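Local coordinates for protein serine racemase (Enterococcus faecalis, PDB 4ECL) that belongs to the alanine racemase family, pairing an N-terminal TIM-barrel domain with a C-terminal domain rich in beta strands, at residues T87-A92 and Y107-L112; L100-I105 and L111-Q116; I124-G129 and D141-A146; I70-Y75 and S79-L84. All coordinates share one frame; numbering follows the deposited sequence.

Interaction 1 of 4, residues T87-A92 and Y107-L112; sequences TSPSRA and YRYSLL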
# COMPACT_ATOMS: atom_id res chain seq x y z
N THR A 87 21.29 -3.50 -7.46
CA THR A 87 21.73 -3.82 -6.11
C THR A 87 23.03 -3.10 -5.84
O THR A 87 23.98 -3.24 -6.60
CB THR A 87 21.97 -5.32 -5.93
OG1 THR A 87 20.74 -6.03 -6.09
CG2 THR A 87 22.54 -5.62 -4.54
N SER A 88 23.07 -2.31 -4.76
CA SER A 88 24.30 -1.62 -4.36
C SER A 88 25.49 -2.57 -4.33
O SER A 88 25.46 -3.59 -3.65
CB SER A 88 24.13 -0.96 -2.99
OG SER A 88 25.31 -0.23 -2.65
N PRO A 89 26.56 -2.23 -5.05
CA PRO A 89 27.75 -3.10 -5.05
C PRO A 89 28.33 -3.28 -3.66
O PRO A 89 29.09 -4.22 -3.42
CB PRO A 89 28.73 -2.34 -5.96
CG PRO A 89 27.84 -1.59 -6.90
CD PRO A 89 26.68 -1.14 -6.04
N SER A 90 27.96 -2.39 -2.74
CA SER A 90 28.46 -2.48 -1.37
C SER A 90 27.88 -3.70 -0.67
O SER A 90 28.32 -4.07 0.41
CB SER A 90 28.10 -1.21 -0.58
OG SER A 90 26.70 -1.09 -0.40
N ARG A 91 26.89 -4.32 -1.30
CA ARG A 91 26.28 -5.51 -0.72
C ARG A 91 26.66 -6.75 -1.53
O ARG A 91 25.96 -7.75 -1.52
CB ARG A 91 24.76 -5.36 -0.62
CG ARG A 91 24.32 -4.22 0.31
CD ARG A 91 22.79 -4.15 0.49
NE ARG A 91 22.28 -5.22 1.35
CZ ARG A 91 21.00 -5.39 1.66
NH1 ARG A 91 20.08 -4.56 1.19
NH2 ARG A 91 20.64 -6.39 2.45
N ALA A 92 27.79 -6.67 -2.22
CA ALA A 92 28.24 -7.77 -3.07
C ALA A 92 28.52 -9.02 -2.26
O ALA A 92 28.44 -10.14 -2.77
CB ALA A 92 29.47 -7.37 -3.87
N TYR A 107 27.04 -1.07 -18.07
CA TYR A 107 28.48 -1.36 -18.04
C TYR A 107 29.19 -0.85 -16.77
O TYR A 107 29.80 -1.63 -16.03
CB TYR A 107 29.16 -0.83 -19.30
CG TYR A 107 30.60 -1.28 -19.42
CD1 TYR A 107 30.92 -2.63 -19.50
CD2 TYR A 107 31.64 -0.36 -19.45
CE1 TYR A 107 32.23 -3.05 -19.59
CE2 TYR A 107 32.94 -0.77 -19.54
CZ TYR A 107 33.24 -2.11 -19.61
OH TYR A 107 34.55 -2.52 -19.71
N ARG A 108 29.11 0.46 -16.52
CA ARG A 108 29.65 1.06 -15.30
C ARG A 108 29.27 0.28 -14.03
O ARG A 108 30.10 0.05 -13.13
CB ARG A 108 29.16 2.51 -15.19
CG ARG A 108 29.46 3.21 -13.87
CD ARG A 108 29.06 4.68 -13.94
NE ARG A 108 29.65 5.31 -15.12
CZ ARG A 108 30.83 5.93 -15.11
NH1 ARG A 108 31.53 6.03 -13.99
NH2 ARG A 108 31.30 6.47 -16.23
N TYR A 109 28.01 -0.14 -13.95
CA TYR A 109 27.56 -0.93 -12.81
C TYR A 109 28.32 -2.25 -12.76
O TYR A 109 28.84 -2.64 -11.70
CB TYR A 109 26.06 -1.19 -12.89
CG TYR A 109 25.54 -2.08 -11.79
CD1 TYR A 109 25.32 -1.59 -10.51
CD2 TYR A 109 25.29 -3.43 -12.03
CE1 TYR A 109 24.84 -2.41 -9.50
CE2 TYR A 109 24.82 -4.25 -11.02
CZ TYR A 109 24.60 -3.74 -9.76
OH TYR A 109 24.14 -4.58 -8.77
N SER A 110 28.40 -2.90 -13.91
CA SER A 110 29.05 -4.20 -14.02
C SER A 110 30.50 -4.15 -13.54
O SER A 110 30.96 -5.06 -12.85
CB SER A 110 29.00 -4.68 -15.47
OG SER A 110 27.67 -4.97 -15.86
N LEU A 111 31.20 -3.08 -13.89
CA LEU A 111 32.60 -2.92 -13.51
C LEU A 111 32.72 -2.76 -12.01
O LEU A 111 33.55 -3.41 -11.37
CB LEU A 111 33.21 -1.71 -14.22
CG LEU A 111 33.44 -1.85 -15.72
CD1 LEU A 111 34.15 -0.61 -16.24
CD2 LEU A 111 34.25 -3.10 -16.05
N LEU A 112 31.88 -1.88 -11.46
CA LEU A 112 31.88 -1.56 -10.03
C LEU A 112 31.54 -2.77 -9.15
O LEU A 112 32.13 -2.94 -8.08
CB LEU A 112 30.90 -0.42 -9.76
CG LEU A 112 30.90 0.21 -8.37
CD1 LEU A 112 32.29 0.65 -7.98
CD2 LEU A 112 29.95 1.39 -8.34
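The nearest CA atoms across the contact are those of Pro89 and Leu112, 6.7 Å apart, where the loop after strand 80-83 makes a short 3-10 turn beside helix 107-114. The polar part of the contact belongs to Tyr109. With CG pointing away from the backbone N (chi1 176°), its ring reaches out from the helix, and the hydroxyl OH donates to Thr87 O over 2.6 Å. The bond lies in the carbonyl plane and uses a lone pair, at a C=O...O angle of 129°. Relative to the ring, the same oxygen lies at the edge, level with the plane, and is 3.1 Å from Tyr109 CE1.

Two residues on, Pro89 crosses the side chain of Leu112 at about a right angle. Its CG rests 3.8 Å from Leu112 CG. On the tyrosine side, Pro89 CG comes within 4.1 Å of Tyr109 CE1. Gln116 adds to the packing round the proline, and the Tyr86 ring meets that of Tyr109 with the planes inclined at about 55°, while the Thr87 hydroxyl turns to Gln102 on strand 101-104.

Chemically, one short hydrogen bond satisfies a buried carbonyl and ties down the far end of a buried aromatic ring, while the proline and leucine add apolar contacts, the leucine lying toward solvent.

Interaction 2 of 4, residues L100-I105 and L111-Q116; sequences LTQTLI and LLLNKQ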
# COMPACT_ATOMS: atom_id res chain seq x y z
N LEU A 100 22.62 -15.21 -4.72
CA LEU A 100 21.63 -14.53 -5.53
C LEU A 100 22.23 -14.17 -6.88
O LEU A 100 23.40 -13.83 -6.97
CB LEU A 100 21.15 -13.29 -4.79
CG LEU A 100 20.60 -13.68 -3.41
CD1 LEU A 100 20.28 -12.47 -2.57
CD2 LEU A 100 19.38 -14.59 -3.56
N THR A 101 21.43 -14.27 -7.94
CA THR A 101 21.87 -13.88 -9.28
C THR A 101 21.48 -12.43 -9.49
O THR A 101 20.32 -12.06 -9.24
CB THR A 101 21.20 -14.76 -10.36
OG1 THR A 101 21.47 -16.14 -10.08
CG2 THR A 101 21.75 -14.42 -11.73
N GLN A 102 22.44 -11.60 -9.92
CA GLN A 102 22.23 -10.16 -10.05
C GLN A 102 22.06 -9.71 -11.49
O GLN A 102 22.79 -10.16 -12.38
CB GLN A 102 23.39 -9.40 -9.40
CG GLN A 102 23.32 -7.89 -9.58
CD GLN A 102 22.08 -7.30 -8.95
OE1 GLN A 102 21.72 -7.66 -7.83
NE2 GLN A 102 21.42 -6.39 -9.66
N THR A 103 21.10 -8.82 -11.74
CA THR A 103 20.97 -8.21 -13.07
C THR A 103 22.05 -7.15 -13.30
O THR A 103 22.22 -6.24 -12.48
CB THR A 103 19.61 -7.54 -13.26
OG1 THR A 103 18.58 -8.54 -13.32
CG2 THR A 103 19.59 -6.71 -14.55
N LEU A 104 22.78 -7.26 -14.41
CA LEU A 104 23.73 -6.23 -14.81
C LEU A 104 22.99 -5.11 -15.54
O LEU A 104 22.61 -5.25 -16.71
CB LEU A 104 24.83 -6.82 -15.71
CG LEU A 104 25.64 -7.92 -15.02
CD1 LEU A 104 26.74 -8.43 -15.93
CD2 LEU A 104 26.21 -7.39 -13.71
N ILE A 105 22.77 -4.00 -14.85
CA ILE A 105 21.89 -2.98 -15.37
C ILE A 105 22.55 -2.05 -16.38
O ILE A 105 21.86 -1.44 -17.20
CB ILE A 105 21.28 -2.14 -14.25
CG1 ILE A 105 22.38 -1.40 -13.48
CG2 ILE A 105 20.42 -3.02 -13.35
CD1 ILE A 105 21.86 -0.28 -12.59
N LEU A 111 31.20 -3.08 -13.89
CA LEU A 111 32.60 -2.92 -13.51
C LEU A 111 32.72 -2.76 -12.01
O LEU A 111 33.55 -3.41 -11.37
CB LEU A 111 33.21 -1.71 -14.22
CG LEU A 111 33.44 -1.85 -15.72
CD1 LEU A 111 34.15 -0.61 -16.24
CD2 LEU A 111 34.25 -3.10 -16.05
N LEU A 112 31.88 -1.88 -11.46
CA LEU A 112 31.88 -1.56 -10.03
C LEU A 112 31.54 -2.77 -9.15
O LEU A 112 32.13 -2.94 -8.08
CB LEU A 112 30.90 -0.42 -9.76
CG LEU A 112 30.90 0.21 -8.37
CD1 LEU A 112 32.29 0.65 -7.98
CD2 LEU A 112 29.95 1.39 -8.34
N LEU A 113 30.59 -3.58 -9.60
CA LEU A 113 30.25 -4.80 -8.87
C LEU A 113 31.41 -5.80 -8.90
O LEU A 113 31.67 -6.49 -7.91
CB LEU A 113 28.99 -5.44 -9.46
CG LEU A 113 28.42 -6.62 -8.68
CD1 LEU A 113 27.88 -6.17 -7.34
CD2 LEU A 113 27.34 -7.32 -9.49
N ASN A 114 32.08 -5.88 -10.05
CA ASN A 114 33.22 -6.77 -10.24
C ASN A 114 34.37 -6.40 -9.30
O ASN A 114 35.04 -7.27 -8.75
CB ASN A 114 33.71 -6.72 -11.69
CG ASN A 114 34.83 -7.70 -11.98
OD1 ASN A 114 34.77 -8.88 -11.61
ND2 ASN A 114 35.88 -7.23 -12.65
N LYS A 115 34.56 -5.10 -9.11
CA LYS A 115 35.67 -4.60 -8.31
C LYS A 115 35.52 -4.91 -6.83
O LYS A 115 36.48 -4.80 -6.07
CB LYS A 115 35.85 -3.10 -8.52
CG LYS A 115 36.32 -2.76 -9.92
CD LYS A 115 36.41 -1.27 -10.15
CE LYS A 115 37.06 -0.98 -11.49
NZ LYS A 115 38.45 -1.49 -11.56
N GLN A 116 34.32 -5.29 -6.41
CA GLN A 116 34.09 -5.64 -5.01
C GLN A 116 34.83 -6.93 -4.64
O GLN A 116 35.07 -7.20 -3.46
CB GLN A 116 32.60 -5.73 -4.71
CG GLN A 116 31.82 -4.50 -5.12
CD GLN A 116 32.43 -3.22 -4.57
OE1 GLN A 116 32.60 -3.07 -3.36
NE2 GLN A 116 32.76 -2.29 -5.46
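Chi1 of 176° at Gln102 and -173° at Leu113 carries each CG on across the gap between strand 101-104 and helix 107-114, both side chains having left the backbone facing the other segment. Gln102 then bends at chi2 (62°), so its aliphatic part faces the leucine while the amide turns along its own strand to the next residue. The touching atoms are Gln102 CG and Leu113 CD2, 4.1 Å apart, with the side chains meeting at a slant. That same methyl, Leu113 CD2, also lies 4.4 Å from Leu104 CD2, so a single leucine branch serves both strand residues.

The amide of Gln102 is well occupied: NE2 donates to Thr103 O over 2.9 Å, with the acceptor near the amide plane, and also to Gly85 O, while the Thr87 hydroxyl satisfies OE1. These bonds fix the rotation of the amide and satisfy a buried polar group next to a hydrocarbon contact. Ile152 and Ile120, from neighbouring strands, extend the packing round Leu113.

Strand 101-104 and helix 107-114 are the first two elements of a beta-alpha-beta unit completed by strand 120-127, and a helix packed on the strand that precedes it is the repeating theme of the TIM barrel.

Interaction 3 of 4, residues I124-G129 and D141-A146; sequences IKIDTG and DKILAA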
# COMPACT_ATOMS: atom_id res chain seq x y z
N ILE A 124 22.95 -10.44 -17.75
CA ILE A 124 23.10 -9.10 -18.30
C ILE A 124 21.78 -8.68 -18.94
O ILE A 124 21.13 -9.46 -19.62
CB ILE A 124 24.28 -8.99 -19.30
CG1 ILE A 124 24.34 -7.59 -19.90
CG2 ILE A 124 24.16 -10.04 -20.39
CD1 ILE A 124 25.68 -7.28 -20.63
N LYS A 125 21.38 -7.44 -18.69
CA LYS A 125 20.15 -6.93 -19.25
C LYS A 125 20.45 -6.09 -20.47
O LYS A 125 21.39 -5.29 -20.47
CB LYS A 125 19.35 -6.11 -18.21
CG LYS A 125 17.99 -5.64 -18.74
CD LYS A 125 17.00 -5.29 -17.65
CE LYS A 125 15.60 -5.09 -18.25
NZ LYS A 125 14.54 -4.91 -17.22
N ILE A 126 19.66 -6.25 -21.52
CA ILE A 126 19.87 -5.45 -22.71
C ILE A 126 18.68 -4.53 -22.88
O ILE A 126 17.54 -4.98 -22.89
CB ILE A 126 19.98 -6.32 -23.98
CG1 ILE A 126 20.98 -7.46 -23.79
CG2 ILE A 126 20.38 -5.46 -25.18
CD1 ILE A 126 22.43 -7.00 -23.73
N ASP A 127 18.93 -3.24 -23.03
CA ASP A 127 17.83 -2.32 -23.31
C ASP A 127 17.52 -2.39 -24.79
O ASP A 127 18.36 -2.05 -25.62
CB ASP A 127 18.20 -0.88 -22.90
CG ASP A 127 17.21 0.15 -23.44
OD1 ASP A 127 16.06 -0.21 -23.76
OD2 ASP A 127 17.60 1.34 -23.55
N THR A 128 16.31 -2.83 -25.13
CA THR A 128 15.95 -2.92 -26.54
C THR A 128 14.88 -1.90 -26.96
O THR A 128 14.33 -2.00 -28.05
CB THR A 128 15.49 -4.34 -26.94
OG1 THR A 128 14.47 -4.79 -26.03
CG2 THR A 128 16.66 -5.29 -26.87
N GLY A 129 14.60 -0.93 -26.10
CA GLY A 129 13.64 0.11 -26.45
C GLY A 129 12.87 0.67 -25.27
O GLY A 129 12.26 1.74 -25.36
N ASP A 141 30.41 -3.42 -27.65
CA ASP A 141 31.68 -3.79 -27.05
C ASP A 141 31.59 -3.85 -25.53
O ASP A 141 32.17 -4.73 -24.89
CB ASP A 141 32.81 -2.88 -27.54
CG ASP A 141 33.27 -3.22 -28.97
OD1 ASP A 141 33.85 -4.32 -29.17
OD2 ASP A 141 33.03 -2.41 -29.89
N LYS A 142 30.83 -2.93 -24.94
CA LYS A 142 30.63 -2.95 -23.50
C LYS A 142 29.94 -4.25 -23.05
O LYS A 142 30.29 -4.83 -22.02
CB LYS A 142 29.85 -1.72 -23.05
CG LYS A 142 30.55 -0.41 -23.43
CD LYS A 142 29.75 0.81 -22.98
CE LYS A 142 30.41 2.12 -23.43
NZ LYS A 142 29.55 3.29 -23.08
N ILE A 143 28.98 -4.72 -23.85
CA ILE A 143 28.29 -5.97 -23.55
C ILE A 143 29.27 -7.15 -23.55
O ILE A 143 29.29 -7.96 -22.61
CB ILE A 143 27.16 -6.24 -24.57
CG1 ILE A 143 26.07 -5.17 -24.42
CG2 ILE A 143 26.55 -7.64 -24.36
CD1 ILE A 143 25.13 -5.08 -25.61
N LEU A 144 30.08 -7.24 -24.60
CA LEU A 144 31.05 -8.32 -24.71
C LEU A 144 32.07 -8.24 -23.58
O LEU A 144 32.49 -9.26 -23.03
CB LEU A 144 31.72 -8.28 -26.09
CG LEU A 144 32.82 -9.32 -26.33
CD1 LEU A 144 32.27 -10.73 -26.15
CD2 LEU A 144 33.43 -9.13 -27.71
N ALA A 145 32.47 -7.03 -23.23
CA ALA A 145 33.41 -6.81 -22.13
C ALA A 145 32.85 -7.32 -20.80
O ALA A 145 33.60 -7.83 -19.96
CB ALA A 145 33.78 -5.34 -22.03
N ALA A 146 31.53 -7.21 -20.63
CA ALA A 146 30.90 -7.66 -19.40
C ALA A 146 31.01 -9.17 -19.27
O ALA A 146 30.89 -9.72 -18.18
CB ALA A 146 29.44 -7.23 -19.37
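Ile143 of helix 140-146 meets two isoleucines of strand 120-127, crossing each side chain at about a right angle and giving each a different branch. Its CG2 methyl lies 3.8 Å from Ile124 CD1; its CD1 methyl sits at the same 3.8 Å from Ile126 CD1. On the strand, Ile124 holds CG1 anti to the backbone N (chi1 177°), which extends its CD1 toward the helix and leaves that one methyl touching both Ile143 and, at 4.0 Å, Ala146 CB. Ile126 starts out differently: its CG1 stands beside the backbone N (chi1 -50°), and only the end of the chain comes round to the helix.

Strand 124-127 and helix 141-146 run nearly antiparallel, 171° between their directions, with 10.3 Å between the axes at closest approach. Phe135 packs on Ile124, Ile143 and Ala146, and Phe182 of helix 169-191 lies against Ile126. Past the end of the contact the chain turns at Gly129, whose N donates to Asp127 OD1 over 2.9 Å in an Asx turn.

All four touching residues are buried and aliphatic, so between these segments adhesion rests on methyl-to-methyl van der Waals contact; the small side chain of Ala146 is consistent with the close approach there, its CA 8.0 Å from Ile124 CA.

Interaction 4 of 4, residues I70-Y75 and S79-L84; sequences IRLRKY and SEILIL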
# COMPACT_ATOMS: atom_id res chain seq x y z
N ILE A 70 17.07 -12.16 -0.27
CA ILE A 70 17.55 -12.65 1.01
C ILE A 70 16.38 -13.24 1.84
O ILE A 70 16.53 -14.30 2.46
CB ILE A 70 18.26 -11.51 1.78
CG1 ILE A 70 19.57 -11.15 1.09
CG2 ILE A 70 18.55 -11.91 3.21
CD1 ILE A 70 20.32 -10.04 1.81
N ARG A 71 15.23 -12.57 1.82
CA ARG A 71 14.04 -13.10 2.50
C ARG A 71 13.66 -14.49 1.99
O ARG A 71 13.34 -15.38 2.79
CB ARG A 71 12.86 -12.15 2.37
CG ARG A 71 12.89 -11.03 3.41
CD ARG A 71 11.90 -9.93 3.07
NE ARG A 71 10.53 -10.42 3.11
CZ ARG A 71 9.55 -9.96 2.34
NH1 ARG A 71 9.80 -9.01 1.45
NH2 ARG A 71 8.33 -10.47 2.44
N LEU A 72 13.72 -14.69 0.68
CA LEU A 72 13.41 -16.00 0.09
C LEU A 72 14.33 -17.07 0.64
O LEU A 72 13.87 -18.15 1.02
CB LEU A 72 13.51 -15.96 -1.43
CG LEU A 72 12.47 -15.07 -2.10
CD1 LEU A 72 12.50 -15.33 -3.60
CD2 LEU A 72 11.11 -15.42 -1.52
N ARG A 73 15.62 -16.75 0.71
CA ARG A 73 16.61 -17.67 1.27
C ARG A 73 16.28 -18.02 2.72
O ARG A 73 16.46 -19.15 3.15
CB ARG A 73 18.02 -17.07 1.18
CG ARG A 73 18.60 -16.97 -0.24
CD ARG A 73 18.64 -18.35 -0.91
NE ARG A 73 19.34 -18.32 -2.19
CZ ARG A 73 19.03 -19.08 -3.24
NH1 ARG A 73 18.01 -19.92 -3.16
NH2 ARG A 73 19.73 -18.99 -4.36
N LYS A 74 15.80 -17.02 3.46
CA LYS A 74 15.42 -17.24 4.85
C LYS A 74 14.14 -18.06 4.95
O LYS A 74 13.90 -18.72 5.96
CB LYS A 74 15.26 -15.91 5.59
CG LYS A 74 16.57 -15.17 5.83
CD LYS A 74 16.34 -13.72 6.23
CE LYS A 74 17.67 -12.98 6.47
NZ LYS A 74 17.49 -11.51 6.73
N TYR A 75 13.31 -18.02 3.91
CA TYR A 75 12.10 -18.85 3.88
C TYR A 75 12.43 -20.30 3.54
O TYR A 75 11.55 -21.15 3.54
CB TYR A 75 11.08 -18.31 2.88
CG TYR A 75 10.52 -16.95 3.22
CD1 TYR A 75 10.55 -16.47 4.53
CD2 TYR A 75 9.95 -16.15 2.24
CE1 TYR A 75 10.04 -15.22 4.85
CE2 TYR A 75 9.43 -14.90 2.54
CZ TYR A 75 9.48 -14.44 3.85
OH TYR A 75 8.96 -13.20 4.15
N SER A 79 16.11 -22.74 -4.72
CA SER A 79 16.24 -22.56 -6.16
C SER A 79 16.95 -21.26 -6.53
O SER A 79 17.19 -20.39 -5.68
CB SER A 79 14.87 -22.61 -6.82
OG SER A 79 14.22 -23.82 -6.53
N GLU A 80 17.29 -21.13 -7.81
CA GLU A 80 17.92 -19.90 -8.28
C GLU A 80 16.95 -18.73 -8.15
O GLU A 80 15.73 -18.87 -8.31
CB GLU A 80 18.45 -20.04 -9.71
CG GLU A 80 17.38 -20.29 -10.77
CD GLU A 80 17.97 -20.71 -12.12
OE1 GLU A 80 19.20 -20.91 -12.19
OE2 GLU A 80 17.21 -20.83 -13.10
N ILE A 81 17.52 -17.57 -7.83
CA ILE A 81 16.76 -16.34 -7.69
C ILE A 81 17.46 -15.23 -8.47
O ILE A 81 18.67 -15.05 -8.35
CB ILE A 81 16.67 -15.92 -6.20
CG1 ILE A 81 16.07 -17.05 -5.36
CG2 ILE A 81 15.88 -14.62 -6.04
CD1 ILE A 81 16.31 -16.88 -3.86
N LEU A 82 16.70 -14.50 -9.28
CA LEU A 82 17.22 -13.38 -10.04
C LEU A 82 16.69 -12.06 -9.47
O LEU A 82 15.48 -11.87 -9.37
CB LEU A 82 16.79 -13.49 -11.50
CG LEU A 82 17.15 -12.32 -12.42
CD1 LEU A 82 18.67 -12.14 -12.45
CD2 LEU A 82 16.59 -12.54 -13.83
N ILE A 83 17.60 -11.16 -9.10
CA ILE A 83 17.24 -9.81 -8.71
C ILE A 83 17.18 -8.95 -9.96
O ILE A 83 18.21 -8.72 -10.61
CB ILE A 83 18.27 -9.22 -7.77
CG1 ILE A 83 18.42 -10.13 -6.55
CG2 ILE A 83 17.88 -7.79 -7.35
CD1 ILE A 83 19.71 -9.95 -5.84
N LEU A 84 15.98 -8.48 -10.29
CA LEU A 84 15.72 -7.79 -11.55
C LEU A 84 16.22 -6.35 -11.60
O LEU A 84 16.40 -5.80 -12.69
CB LEU A 84 14.22 -7.78 -11.83
CG LEU A 84 13.58 -9.14 -12.02
CD1 LEU A 84 12.07 -9.00 -12.04
CD2 LEU A 84 14.11 -9.74 -13.33
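Arg73 and Ile81 meet from opposite directions, the isoleucine CD1 methyl lying over one face of the guanidinium, 3.5 Å above the plane and over its centre; the nearest carbon, Arg73 CZ, is 3.6 Å from Ile81 CD1. From the rim of the same group, Arg73 NH1 donates to Ser79 O over 2.7 Å, a bent bond with an N-H...O angle of 142°, and Arg73 NH2 adds a weak second one to that oxygen. The same methyl has a further neighbour, Leu72 CB, 3.8 Å from Ile81 CD1, so it is wedged between charged and hydrocarbon side chains.

Helix 66-74 and strand 80-83 are consecutive elements of a beta-alpha-beta crossover that starts at strand 60-63, part of the TIM barrel; here they run at 160° with axes 10.0 Å apart.

A bend at chi2 (-57°) brings the end of Arg73 round to the strand, and further backbone carbonyls then hold it: NE bonds to Tyr98 O, NH2 to Glu99 O and NH1 to Ile77 O. With so many carbonyl partners the positive charge is probably well stabilised. Val63 on strand 60-63 touches both Leu72 and Ile81, while Met46 and Thr50 of helix 46-55 pack on Leu72.

All four contacts lie in the N-terminal TIM-barrel part of the chain. Interactions 1 and 2 are nearly one site, centres about 4 Å apart: both use helix 107-114 and share Leu111 and Leu112, and the tie between them is Thr87 OG1, 2.6 Å from Gln102 OE1, a probable hydrogen bond. Neighbouring strands of the parallel sheet connect interaction 2 to interactions 3 and 4, through Thr101 O and Ile83 N (2.9 Å) toward interaction 4, and through Leu104 O and Lys125 N (3.2 Å) toward interaction 3. Interactions 3 and 4 do not touch; their centres are about 24 Å apart. Tyr107 of interaction 1 packs on Ala145 of interaction 3, joining adjacent helices on the outside of the sheet.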